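Local coordinates for putative transcriptional regulator protein, LacI family (Rhizobium etli, PDB 3MIZ), which probably acts as a DNA-binding transcriptional repressor of the LacI family, with a periplasmic-binding-protein-like regulatory module, at residues Gly118-Thr123 and Arg154-Glu159. Sequence-based numbering, arbitrary orientation.
Sequences GARDLT and RRTTSE
T156 meets helix 115-127 with its two branches divided by chi1 of 57°: CG2 stands anti to the carbonyl carbon and reaches R120, while OG1, set between the backbone N and the carbonyl carbon, faces T123. On T123 the torsion of -61° places CG2 anti to the backbone N, where it extends to T156, and leaves OG1 beside the backbone N, turned back over its own helix. The T123 methyl CG2 lies 3.0 Å from T156 OG1, a tight van der Waals approach. No hydrogen bond crosses between the segments, for each hydroxyl turns to its own helix. T123 OG1 bonds to A119 O at 2.8 Å, tilted out of the carbonyl plane, and T123 N reaches the same oxygen from the opposite face, so two bonds grip it. T156 OG1 is hydrogen-bonded chiefly to A152 O, one turn back, with F153 O as a second acceptor. On its other branch, the T156 methyl CG2 packs 3.4 Å from R120 CG, the two side chains meeting at about a right angle; the arginine uses only its aliphatic root here, and its guanidinium leads away. An alanine in place of T123 would lack both branches, and is likely to open a gap beside T156 and leave A119 O with one bond fewer. T123 also touches F153 and M202 of strand 200-203, placing its side of the contact against the sheet. The helix axes come within 9.1 Å at a crossing angle of -39°. Two helices running in the same general direction, obliquely crossed and packed side by side over one face of a central beta-sheet, are characteristic of the alpha/beta Rossmann-like subdomains of periplasmic-binding-protein folds, as in LacI-family regulators.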
loop_
_atom_site.group_PDB
_atom_site.type_symbol
_atom_site.label_atom_id
_atom_site.label_comp_id
_atom_site.label_asym_id
_atom_site.label_seq_id
_atom_site.Cartn_x
_atom_site.Cartn_y
_atom_site.Cartn_z
ATOM N N GLY A 118 9.761 11.227 -16.894
ATOM C CA GLY A 118 8.569 11.625 -16.166
ATOM C C GLY A 118 8.742 12.945 -15.440
ATOM O O GLY A 118 7.867 13.812 -15.512
ATOM N N ALA A 119 9.864 13.107 -14.740
ATOM C CA ALA A 119 10.122 14.339 -14.000
ATOM C C ALA A 119 10.342 15.496 -14.963
ATOM O O ALA A 119 9.972 16.639 -14.676
ATOM C CB ALA A 119 11.333 14.174 -13.087
ATOM N N ARG A 120 10.949 15.191 -16.107
ATOM C CA ARG A 120 11.197 16.199 -17.126
ATOM C C ARG A 120 9.863 16.744 -17.640
ATOM O O ARG A 120 9.665 17.955 -17.705
ATOM C CB ARG A 120 11.989 15.593 -18.296
ATOM C CG ARG A 120 12.090 16.496 -19.529
ATOM C CD ARG A 120 13.000 15.897 -20.611
ATOM N NE ARG A 120 12.444 14.721 -21.296
ATOM C CZ ARG A 120 13.058 13.537 -21.363
ATOM N NH1 ARG A 120 14.237 13.369 -20.776
ATOM N NH2 ARG A 120 12.518 12.523 -22.034
ATOM N N ASP A 121 8.954 15.847 -18.003
ATOM C CA ASP A 121 7.662 16.260 -18.535
ATOM C C ASP A 121 6.796 16.985 -17.516
ATOM O O ASP A 121 6.030 17.882 -17.869
ATOM C CB ASP A 121 6.910 15.053 -19.087
ATOM C CG ASP A 121 7.546 14.506 -20.346
ATOM O OD1 ASP A 121 8.309 15.258 -20.994
ATOM O OD2 ASP A 121 7.278 13.342 -20.693
ATOM N N LEU A 122 6.927 16.601 -16.252
ATOM C CA LEU A 122 6.154 17.217 -15.185
ATOM C C LEU A 122 6.697 18.622 -14.930
ATOM O O LEU A 122 5.936 19.555 -14.675
ATOM C CB LEU A 122 6.254 16.347 -13.929
ATOM C CG LEU A 122 5.168 16.408 -12.861
ATOM C CD1 LEU A 122 3.785 16.415 -13.485
ATOM C CD2 LEU A 122 5.339 15.204 -11.951
ATOM N N THR A 123 8.014 18.781 -15.030
ATOM C CA THR A 123 8.625 20.088 -14.814
ATOM C C THR A 123 8.235 21.015 -15.976
ATOM O O THR A 123 7.879 22.178 -15.762
ATOM C CB THR A 123 10.172 19.971 -14.706
ATOM O OG1 THR A 123 10.507 19.137 -13.586
ATOM C CG2 THR A 123 10.810 21.350 -14.500
ATOM N N ARG A 154 16.406 19.648 -12.238
ATOM C CA ARG A 154 17.513 20.589 -12.359
ATOM C C ARG A 154 17.828 20.994 -13.793
ATOM O O ARG A 154 17.916 22.182 -14.088
ATOM C CB ARG A 154 18.780 20.018 -11.710
ATOM C CG ARG A 154 18.776 20.008 -10.192
ATOM C CD ARG A 154 20.061 19.368 -9.674
ATOM N NE ARG A 154 20.079 19.214 -8.222
ATOM C CZ ARG A 154 20.204 20.216 -7.360
ATOM N NH1 ARG A 154 20.323 21.462 -7.799
ATOM N NH2 ARG A 154 20.212 19.972 -6.058
ATOM N N ARG A 155 18.008 20.029 -14.688
ATOM C CA ARG A 155 18.326 20.379 -16.071
ATOM C C ARG A 155 17.155 20.952 -16.867
ATOM O O ARG A 155 17.347 21.859 -17.677
ATOM C CB ARG A 155 18.886 19.185 -16.845
ATOM C CG ARG A 155 19.262 19.565 -18.287
ATOM C CD ARG A 155 19.727 18.378 -19.108
ATOM N NE ARG A 155 19.882 18.702 -20.528
ATOM C CZ ARG A 155 20.783 19.547 -21.026
ATOM N NH1 ARG A 155 21.635 20.180 -20.227
ATOM N NH2 ARG A 155 20.846 19.746 -22.335
ATOM N N THR A 156 15.953 20.430 -16.657
ATOM C CA THR A 156 14.805 20.931 -17.402
ATOM C C THR A 156 14.584 22.397 -17.089
ATOM O O THR A 156 14.297 23.198 -17.985
ATOM C CB THR A 156 13.532 20.140 -17.080
ATOM O OG1 THR A 156 13.273 20.194 -15.673
ATOM C CG2 THR A 156 13.693 18.694 -17.523
ATOM N N THR A 157 14.723 22.751 -15.816
ATOM C CA THR A 157 14.549 24.135 -15.413
ATOM C C THR A 157 15.679 24.996 -15.974
ATOM O O THR A 157 15.462 26.153 -16.327
ATOM C CB THR A 157 14.490 24.282 -13.873
ATOM O OG1 THR A 157 14.412 25.671 -13.530
ATOM C CG2 THR A 157 15.709 23.675 -13.215
ATOM N N SER A 158 16.886 24.442 -16.066
ATOM C CA SER A 158 18.009 25.211 -16.609
ATOM C C SER A 158 17.872 25.368 -18.120
ATOM O O SER A 158 18.138 26.437 -18.666
ATOM C CB SER A 158 19.347 24.541 -16.277
ATOM O OG SER A 158 19.782 24.887 -14.969
ATOM N N GLU A 159 17.450 24.300 -18.786
ATOM C CA GLU A 159 17.267 24.308 -20.234
ATOM C C GLU A 159 16.198 25.337 -20.619
ATOM O O GLU A 159 16.225 25.905 -21.717
ATOM C CB GLU A 159 16.851 22.909 -20.707
ATOM C CG GLU A 159 16.630 22.768 -22.206
ATOM C CD GLU A 159 16.231 21.350 -22.606
ATOM O OE1 GLU A 159 15.206 20.846 -22.092
ATOM O OE2 GLU A 159 16.942 20.739 -23.436
#